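Local coordinates for Alpha/beta hydrolase fold-3 domain protein (Sulfolobus islandicus, PDB 5LK6) that probably hydrolyses carboxylic ester bonds, as a thermostable lipase or carboxylesterase of the alpha/beta-hydrolase fold from a Sulfolobus archaeon, at residues V46-I51 with N59-L64; Y76-G81 with S107-L112; L175-V180 with G275-F280. One frame throughout, in Å; residues are numbered along the deposited sequence.

Interaction 1. Residues V46-I51 with N59-L64; sequences VEDIKI and NARVYL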
# COMPACT_ATOMS: atom_id res chain seq x y z
N VAL A 46 -1.54 -0.55 28.58
CA VAL A 46 -0.62 0.53 28.24
C VAL A 46 0.14 0.95 29.51
O VAL A 46 -0.49 1.37 30.47
CB VAL A 46 -1.41 1.73 27.70
CG1 VAL A 46 -0.47 2.86 27.34
CG2 VAL A 46 -2.27 1.34 26.48
N GLU A 47 1.48 0.82 29.56
CA GLU A 47 2.27 1.38 30.70
C GLU A 47 3.33 2.33 30.18
O GLU A 47 3.76 2.23 29.04
CB GLU A 47 2.90 0.31 31.62
CG GLU A 47 3.54 -0.85 30.89
CD GLU A 47 4.44 -1.72 31.77
OE1 GLU A 47 4.45 -1.43 32.97
OE2 GLU A 47 5.13 -2.67 31.25
N ASP A 48 3.73 3.27 31.02
CA ASP A 48 4.89 4.10 30.76
C ASP A 48 6.09 3.48 31.44
O ASP A 48 5.95 2.96 32.50
CB ASP A 48 4.65 5.52 31.22
CG ASP A 48 3.59 6.24 30.37
OD1 ASP A 48 3.64 6.14 29.12
OD2 ASP A 48 2.72 6.95 30.94
N ILE A 49 7.24 3.47 30.80
CA ILE A 49 8.45 2.97 31.40
C ILE A 49 9.63 3.96 31.27
O ILE A 49 9.43 5.10 30.75
CB ILE A 49 8.80 1.56 30.87
CG1 ILE A 49 9.28 1.58 29.42
CG2 ILE A 49 7.60 0.68 30.99
CD1 ILE A 49 9.91 0.28 28.98
N LYS A 50 10.79 3.54 31.81
CA LYS A 50 12.02 4.33 31.91
C LYS A 50 13.13 3.44 31.44
O LYS A 50 13.42 2.46 32.09
CB LYS A 50 12.36 4.69 33.36
CG LYS A 50 11.35 5.52 34.11
CD LYS A 50 11.27 6.93 33.60
CE LYS A 50 10.77 7.84 34.71
NZ LYS A 50 9.94 8.96 34.20
N ILE A 51 13.77 3.79 30.33
CA ILE A 51 14.78 2.95 29.74
C ILE A 51 16.12 3.57 30.13
O ILE A 51 16.29 4.76 29.94
CB ILE A 51 14.62 2.88 28.21
CG1 ILE A 51 13.25 2.26 27.87
CG2 ILE A 51 15.76 2.08 27.59
CD1 ILE A 51 13.09 1.97 26.39
N ASN A 59 12.04 7.98 28.48
CA ASN A 59 10.67 7.56 28.55
C ASN A 59 10.19 6.87 27.29
O ASN A 59 10.56 7.25 26.20
CB ASN A 59 9.76 8.71 28.82
CG ASN A 59 10.01 9.29 30.17
OD1 ASN A 59 10.70 8.71 31.03
ND2 ASN A 59 9.48 10.45 30.38
N ALA A 60 9.41 5.81 27.48
CA ALA A 60 8.78 5.09 26.42
C ALA A 60 7.41 4.73 26.91
O ALA A 60 7.19 4.63 28.10
CB ALA A 60 9.55 3.84 26.14
N ARG A 61 6.48 4.58 26.00
CA ARG A 61 5.17 4.07 26.34
C ARG A 61 4.97 2.72 25.60
O ARG A 61 5.19 2.62 24.41
CB ARG A 61 4.10 5.07 25.99
CG ARG A 61 2.70 4.51 26.11
CD ARG A 61 1.68 5.62 26.06
NE ARG A 61 1.87 6.52 27.18
CZ ARG A 61 1.22 7.67 27.35
NH1 ARG A 61 0.30 8.12 26.45
NH2 ARG A 61 1.51 8.39 28.43
N VAL A 62 4.55 1.71 26.36
CA VAL A 62 4.37 0.34 25.88
C VAL A 62 2.89 0.05 25.69
O VAL A 62 2.08 0.22 26.59
CB VAL A 62 4.98 -0.67 26.83
CG1 VAL A 62 5.06 -2.02 26.16
CG2 VAL A 62 6.36 -0.19 27.27
N TYR A 63 2.54 -0.31 24.47
CA TYR A 63 1.17 -0.71 24.14
C TYR A 63 1.18 -2.22 23.84
O TYR A 63 2.00 -2.71 23.00
CB TYR A 63 0.69 0.03 22.90
CG TYR A 63 0.78 1.52 22.95
CD1 TYR A 63 1.98 2.20 22.68
CD2 TYR A 63 -0.33 2.27 23.19
CE1 TYR A 63 2.05 3.59 22.67
CE2 TYR A 63 -0.28 3.65 23.22
CZ TYR A 63 0.91 4.32 22.95
OH TYR A 63 0.89 5.70 22.97
N LEU A 64 0.31 -2.96 24.53
CA LEU A 64 0.10 -4.38 24.18
C LEU A 64 -1.20 -4.45 23.44
O LEU A 64 -2.09 -3.63 23.65
CB LEU A 64 0.04 -5.28 25.40
CG LEU A 64 1.15 -5.30 26.45
CD1 LEU A 64 0.64 -6.21 27.57
CD2 LEU A 64 2.53 -5.78 25.98
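Residues 46-51 and 59-64 pair as the two arms of an antiparallel beta hairpin at one margin of the central sheet, and a salt bridge between Asp-48 and Arg-61 ties their side chains together. The arms run at 154° to each other, with Glu-47/Val-62 and Ile-49/Ala-60 as hydrogen-bonded pairs. Val-62 N lies 2.8 Å from Glu-47 O and Ile-49 N lies 2.9 Å from Ala-60 O, while the return bond from Ala-60 N to Ile-49 O is weak. On the face bearing Asp-48, Arg-61 extends with CG anti to its backbone N (chi1 171°) and bends only at chi3, which brings the guanidinium beside the carboxylate. The grip is side-on. NE meets OD1 of Asp-48 at 2.7 Å, within the guanidinium plane, and NH2 of Arg-61 reaches OD2 of Asp-48 at 3.1 Å from the syn side. The carboxylate and guanidinium planes are 33° apart, so the bidentate pair is twisted, not coplanar. NH1 forms further salt bridges to Glu-88 and Asp-91, linking the hairpin to the region where helix 91-101 begins. In this mixed sheet strand 46-52 is an outermost strand, and strand 57-63 joins it to strand 104-108, as expected for the antiparallel start of an alpha/beta-hydrolase sheet. On the face of Asp-48 and Arg-61, Val-46 CG2 lies 3.9 Å from Tyr-63 CD2, and the two side chains run alongside each other. On the face bearing Ile-49 and Val-62 the contacts across the arms are apolar: Ile-49 CD1 meets Val-62 CG2 at 4.0 Å and Ile-51 CD1 reaches Ala-60 CB at the same separation. Trp-131 of helix 120-133 packs against both Ile-49 and Ile-51.

Interaction 2. Residues Y76-G81 with S107-L112; sequences YLHGGG and SVDYRL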
# COMPACT_ATOMS: atom_id res chain seq x y z
N TYR A 76 8.73 2.27 17.92
CA TYR A 76 8.14 3.35 17.14
C TYR A 76 8.77 4.66 17.56
O TYR A 76 8.65 5.02 18.71
CB TYR A 76 6.61 3.41 17.24
CG TYR A 76 6.08 4.28 16.12
CD1 TYR A 76 5.88 3.78 14.85
CD2 TYR A 76 5.93 5.65 16.30
CE1 TYR A 76 5.45 4.59 13.81
CE2 TYR A 76 5.51 6.47 15.26
CZ TYR A 76 5.27 5.94 14.02
OH TYR A 76 4.85 6.78 12.99
N LEU A 77 9.41 5.35 16.61
CA LEU A 77 10.02 6.66 16.79
C LEU A 77 9.21 7.75 16.10
O LEU A 77 9.08 7.72 14.86
CB LEU A 77 11.42 6.63 16.18
CG LEU A 77 12.24 5.41 16.63
CD1 LEU A 77 13.54 5.30 15.83
CD2 LEU A 77 12.50 5.44 18.14
N HIS A 78 8.61 8.69 16.86
CA HIS A 78 7.68 9.65 16.27
C HIS A 78 8.36 10.68 15.36
O HIS A 78 9.53 10.98 15.50
CB HIS A 78 6.90 10.38 17.38
CG HIS A 78 7.73 11.32 18.22
ND1 HIS A 78 8.00 12.62 17.84
CD2 HIS A 78 8.36 11.13 19.40
CE1 HIS A 78 8.77 13.19 18.75
NE2 HIS A 78 9.01 12.30 19.70
N GLY A 79 7.62 11.26 14.43
CA GLY A 79 8.08 12.45 13.68
C GLY A 79 7.87 13.78 14.37
O GLY A 79 7.53 13.82 15.54
N GLY A 80 8.04 14.87 13.62
CA GLY A 80 8.05 16.23 14.18
C GLY A 80 9.37 17.02 14.03
O GLY A 80 9.65 17.91 14.85
N GLY A 81 10.17 16.71 13.01
CA GLY A 81 11.37 17.46 12.68
C GLY A 81 12.46 17.50 13.72
O GLY A 81 13.31 18.43 13.75
N SER A 107 6.67 3.15 21.87
CA SER A 107 6.82 4.54 21.43
C SER A 107 7.89 5.26 22.29
O SER A 107 7.69 5.46 23.49
CB SER A 107 5.45 5.21 21.57
OG SER A 107 5.48 6.53 21.13
N VAL A 108 9.03 5.59 21.69
CA VAL A 108 10.17 6.19 22.42
C VAL A 108 10.08 7.74 22.47
O VAL A 108 9.96 8.34 21.42
CB VAL A 108 11.47 5.75 21.77
CG1 VAL A 108 12.66 6.31 22.50
CG2 VAL A 108 11.58 4.20 21.74
N ASP A 109 10.07 8.37 23.66
CA ASP A 109 10.22 9.85 23.83
C ASP A 109 11.72 10.19 23.80
O ASP A 109 12.32 10.54 24.82
CB ASP A 109 9.56 10.40 25.14
CG ASP A 109 8.39 11.33 24.90
OD1 ASP A 109 8.35 12.02 23.85
OD2 ASP A 109 7.49 11.45 25.77
N TYR A 110 12.33 10.10 22.63
CA TYR A 110 13.72 10.49 22.43
C TYR A 110 13.82 11.98 22.73
O TYR A 110 12.84 12.72 22.62
CB TYR A 110 14.22 10.14 20.99
CG TYR A 110 13.45 10.80 19.83
CD1 TYR A 110 13.72 12.11 19.43
CD2 TYR A 110 12.45 10.10 19.15
CE1 TYR A 110 13.03 12.69 18.40
CE2 TYR A 110 11.72 10.68 18.14
CZ TYR A 110 12.01 11.96 17.75
OH TYR A 110 11.28 12.52 16.75
N ARG A 111 15.02 12.42 23.09
CA ARG A 111 15.29 13.84 23.39
C ARG A 111 15.20 14.76 22.16
O ARG A 111 15.78 14.45 21.08
CB ARG A 111 16.70 13.98 24.01
CG ARG A 111 16.79 13.67 25.51
CD ARG A 111 18.23 13.63 25.98
NE ARG A 111 18.99 12.57 25.30
CZ ARG A 111 20.30 12.64 25.10
NH1 ARG A 111 20.97 13.69 25.57
NH2 ARG A 111 20.98 11.68 24.45
N LEU A 112 14.51 15.90 22.35
CA LEU A 112 14.21 16.84 21.26
C LEU A 112 15.09 18.10 21.20
O LEU A 112 15.59 18.62 22.22
CB LEU A 112 12.76 17.27 21.36
CG LEU A 112 11.69 16.16 21.37
CD1 LEU A 112 10.28 16.60 21.81
CD2 LEU A 112 11.68 15.56 19.97
O HOH W 1 7.83 7.96 19.63
O HOH W 2 10.18 12.77 22.07
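His-78 and Tyr-110 both place CG between the backbone N and the carbonyl carbon, with chi1 of 69° and 59°, and these turns lay the two rings over each other. They form an offset stack with centroids 4.4 Å apart and planes inclined by 13°. The displacement puts Tyr-110 OH over the rim of the imidazole, while His-78 NE2 lies over the phenol face, 3.5 Å from Tyr-110 CE2. The same hydroxyl donates to His-78 O at 2.6 Å, approaching from outside the carbonyl plane, so Tyr-110 holds both the ring and the main chain of one residue. Within its own segment His-78 ND1 donates to Gly-79 O at 2.6 Å, nearly in the ring plane, which, with the stack, restrains the rotation of the imidazole. The sequence His-Gly-Gly-Gly of residues 78-81 matches the signature of the hormone-sensitive-lipase family, whose glycine amides typically form the oxyanion hole; the same role is likely here. Ahead of these two loops, strands 72-77 and 104-108 are parallel neighbours of a beta-alpha-beta unit, joined through helix 91-101, and Val-108 N donates to Tyr-76 O at 3.1 Å. Leu-77 CD2 lies alongside Val-108 CB, 3.8 Å away. Where the strands part, water takes over. One molecule accepts from His-78 N and Ser-107 OG and donates to the carbonyls of Tyr-76 and Val-108. A second lies 2.7 Å from His-78 NE2, at the ring edge, and donates to Asp-109 OD1 and Tyr-110 O; Asp-109 OD1 also binds the backbone of Val-87.

Interaction 3. Residues L175-V180 with G275-F280; sequences LIYPAV and GFLSFF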
# COMPACT_ATOMS: atom_id res chain seq x y z
N LEU A 175 9.85 2.72 7.22
CA LEU A 175 10.09 4.14 7.00
C LEU A 175 8.89 4.85 6.36
O LEU A 175 8.58 4.66 5.18
CB LEU A 175 11.30 4.29 6.15
CG LEU A 175 12.70 4.01 6.71
CD1 LEU A 175 12.77 3.11 7.93
CD2 LEU A 175 13.59 3.51 5.58
N ILE A 176 8.19 5.65 7.16
CA ILE A 176 6.98 6.37 6.74
C ILE A 176 7.38 7.79 6.38
O ILE A 176 7.85 8.55 7.23
CB ILE A 176 5.94 6.38 7.85
CG1 ILE A 176 5.63 4.93 8.27
CG2 ILE A 176 4.67 7.10 7.40
CD1 ILE A 176 5.06 4.75 9.67
N TYR A 177 7.22 8.15 5.11
CA TYR A 177 7.71 9.41 4.59
C TYR A 177 8.98 9.95 5.30
O TYR A 177 9.03 11.11 5.78
CB TYR A 177 6.60 10.46 4.47
CG TYR A 177 5.44 10.42 5.49
CD1 TYR A 177 5.58 10.98 6.74
CD2 TYR A 177 4.17 9.93 5.13
CE1 TYR A 177 4.54 10.98 7.63
CE2 TYR A 177 3.13 9.93 6.03
CZ TYR A 177 3.33 10.45 7.28
OH TYR A 177 2.33 10.46 8.18
N PRO A 178 10.03 9.15 5.27
CA PRO A 178 11.27 9.57 5.90
C PRO A 178 12.02 10.74 5.27
O PRO A 178 11.95 10.97 4.09
CB PRO A 178 12.15 8.32 5.74
CG PRO A 178 11.70 7.74 4.44
CD PRO A 178 10.19 7.90 4.53
N ALA A 179 12.80 11.40 6.09
CA ALA A 179 13.88 12.26 5.66
C ALA A 179 15.13 11.39 5.66
O ALA A 179 15.34 10.66 6.58
CB ALA A 179 14.01 13.46 6.61
N VAL A 180 15.91 11.41 4.59
CA VAL A 180 17.09 10.56 4.48
C VAL A 180 18.37 11.32 4.08
O VAL A 180 19.45 10.73 3.95
CB VAL A 180 16.83 9.42 3.47
CG1 VAL A 180 15.67 8.55 3.93
CG2 VAL A 180 16.60 9.91 2.02
N GLY A 275 2.87 13.53 6.30
CA GLY A 275 2.25 13.49 7.64
C GLY A 275 0.83 12.92 7.70
O GLY A 275 0.22 12.95 8.76
N PHE A 276 0.32 12.39 6.59
CA PHE A 276 -1.05 11.98 6.50
C PHE A 276 -1.51 10.86 7.49
O PHE A 276 -2.68 10.80 7.80
CB PHE A 276 -1.48 11.65 5.02
CG PHE A 276 -0.94 10.34 4.46
CD1 PHE A 276 0.35 10.23 3.99
CD2 PHE A 276 -1.78 9.24 4.32
CE1 PHE A 276 0.83 9.05 3.47
CE2 PHE A 276 -1.31 8.04 3.80
CZ PHE A 276 0.01 7.95 3.38
N LEU A 277 -0.61 9.99 7.96
CA LEU A 277 -0.98 9.00 8.98
C LEU A 277 -1.38 9.65 10.33
O LEU A 277 -2.22 9.11 11.02
CB LEU A 277 0.13 7.97 9.24
CG LEU A 277 0.20 6.82 8.23
CD1 LEU A 277 0.77 7.28 6.90
CD2 LEU A 277 1.02 5.66 8.81
N SER A 278 -0.78 10.80 10.69
CA SER A 278 -1.11 11.46 11.94
C SER A 278 -2.57 11.99 11.90
O SER A 278 -3.19 12.20 12.96
CB SER A 278 -0.10 12.59 12.26
OG SER A 278 1.23 12.12 12.45
N PHE A 279 -3.11 12.17 10.69
CA PHE A 279 -4.43 12.76 10.48
C PHE A 279 -5.33 11.79 9.78
O PHE A 279 -6.21 12.19 8.97
CB PHE A 279 -4.31 14.08 9.75
CG PHE A 279 -3.24 14.91 10.30
CD1 PHE A 279 -3.31 15.31 11.59
CD2 PHE A 279 -2.07 15.18 9.57
CE1 PHE A 279 -2.25 16.04 12.16
CE2 PHE A 279 -1.02 15.91 10.11
CZ PHE A 279 -1.11 16.35 11.41
N PHE A 280 -5.20 10.53 10.17
CA PHE A 280 -6.01 9.46 9.57
C PHE A 280 -7.53 9.65 9.65
O PHE A 280 -8.19 9.18 8.76
CB PHE A 280 -5.59 8.07 10.07
CG PHE A 280 -5.84 7.81 11.55
CD1 PHE A 280 -7.10 7.40 11.99
CD2 PHE A 280 -4.81 7.91 12.48
CE1 PHE A 280 -7.31 7.14 13.35
CE2 PHE A 280 -5.01 7.66 13.82
CZ PHE A 280 -6.27 7.28 14.26
O HOH W 3 2.97 11.43 10.46
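Tyr-177 and Leu-277 share the one direct hydrogen bond of this contact: the Leu-277 amide N donates to Tyr-177 OH at 3.0 Å, with a bent N-H angle of 143°. A water in the plane of the phenol ring continues the polar link, lying 2.6 Å from Tyr-177 OH and 2.7 Å from Ser-278 OG. The tyrosine hydroxyl is therefore held by both backbone and solvent at the first turn of residues 275-280, where Ser-278 N bonds back to Gly-275 O. Contacts on the phenol ring form the second group. The ring is sandwiched, with Ile-176 CG2 over the centre of one face and Gly-275 N against the other, 3.2 Å above the plane and toward the rim. Phe-276, whose CG sits between the backbone N and the carbonyl carbon (chi1 74°), turns its ring back beside the phenol at 49°, an oblique meeting in which CD1 comes near Tyr-177 CE2. Apolar packing converges on Leu-277 CD1. This methyl is 3.9 Å from Ile-176 CG2 and 3.7 Å from Tyr-177 CE2, and it also lies over the centre of the Phe-276 ring. Gly-275 directly follows His-274, probably the histidine of a Ser-151, His-274, Asp-244 catalytic triad, as the charge-relay arrangement suggests; Tyr-177 touches both His-274 and Asp-244, which places it beside the presumed active site. The contact thus joins the end of strand 173-176, flanked by strands 144-150 and 236-241, to the loop after strand 272-273, with Ile-293 of helix 285-302 packing on both Ile-176 and Leu-277.

Interaction 1 lies toward the surface, its centre about 17 Å from the chain centre, whereas interactions 2 and 3 are buried near the middle; all three reach the same mixed sheet. Interactions 1 and 2 join directly, because strand 57-63 pairs with strand 104-108 and Arg-61 N probably bonds to Ser-107 O. Interactions 2 and 3 meet lightly: Tyr-76 OH, hydrogen-bonded to Asp-150, also packs on Ile-176 CD1. The chemistry follows the location: a ladder of backbone bonds and an ion pair at the sheet margin, then aromatic rings, stacked in interaction 2 and oblique in interaction 3, with tyrosine hydroxyls and bound waters. Interaction 2 includes the likely oxyanion-hole motif, and interaction 3 adjoins the presumed catalytic histidine.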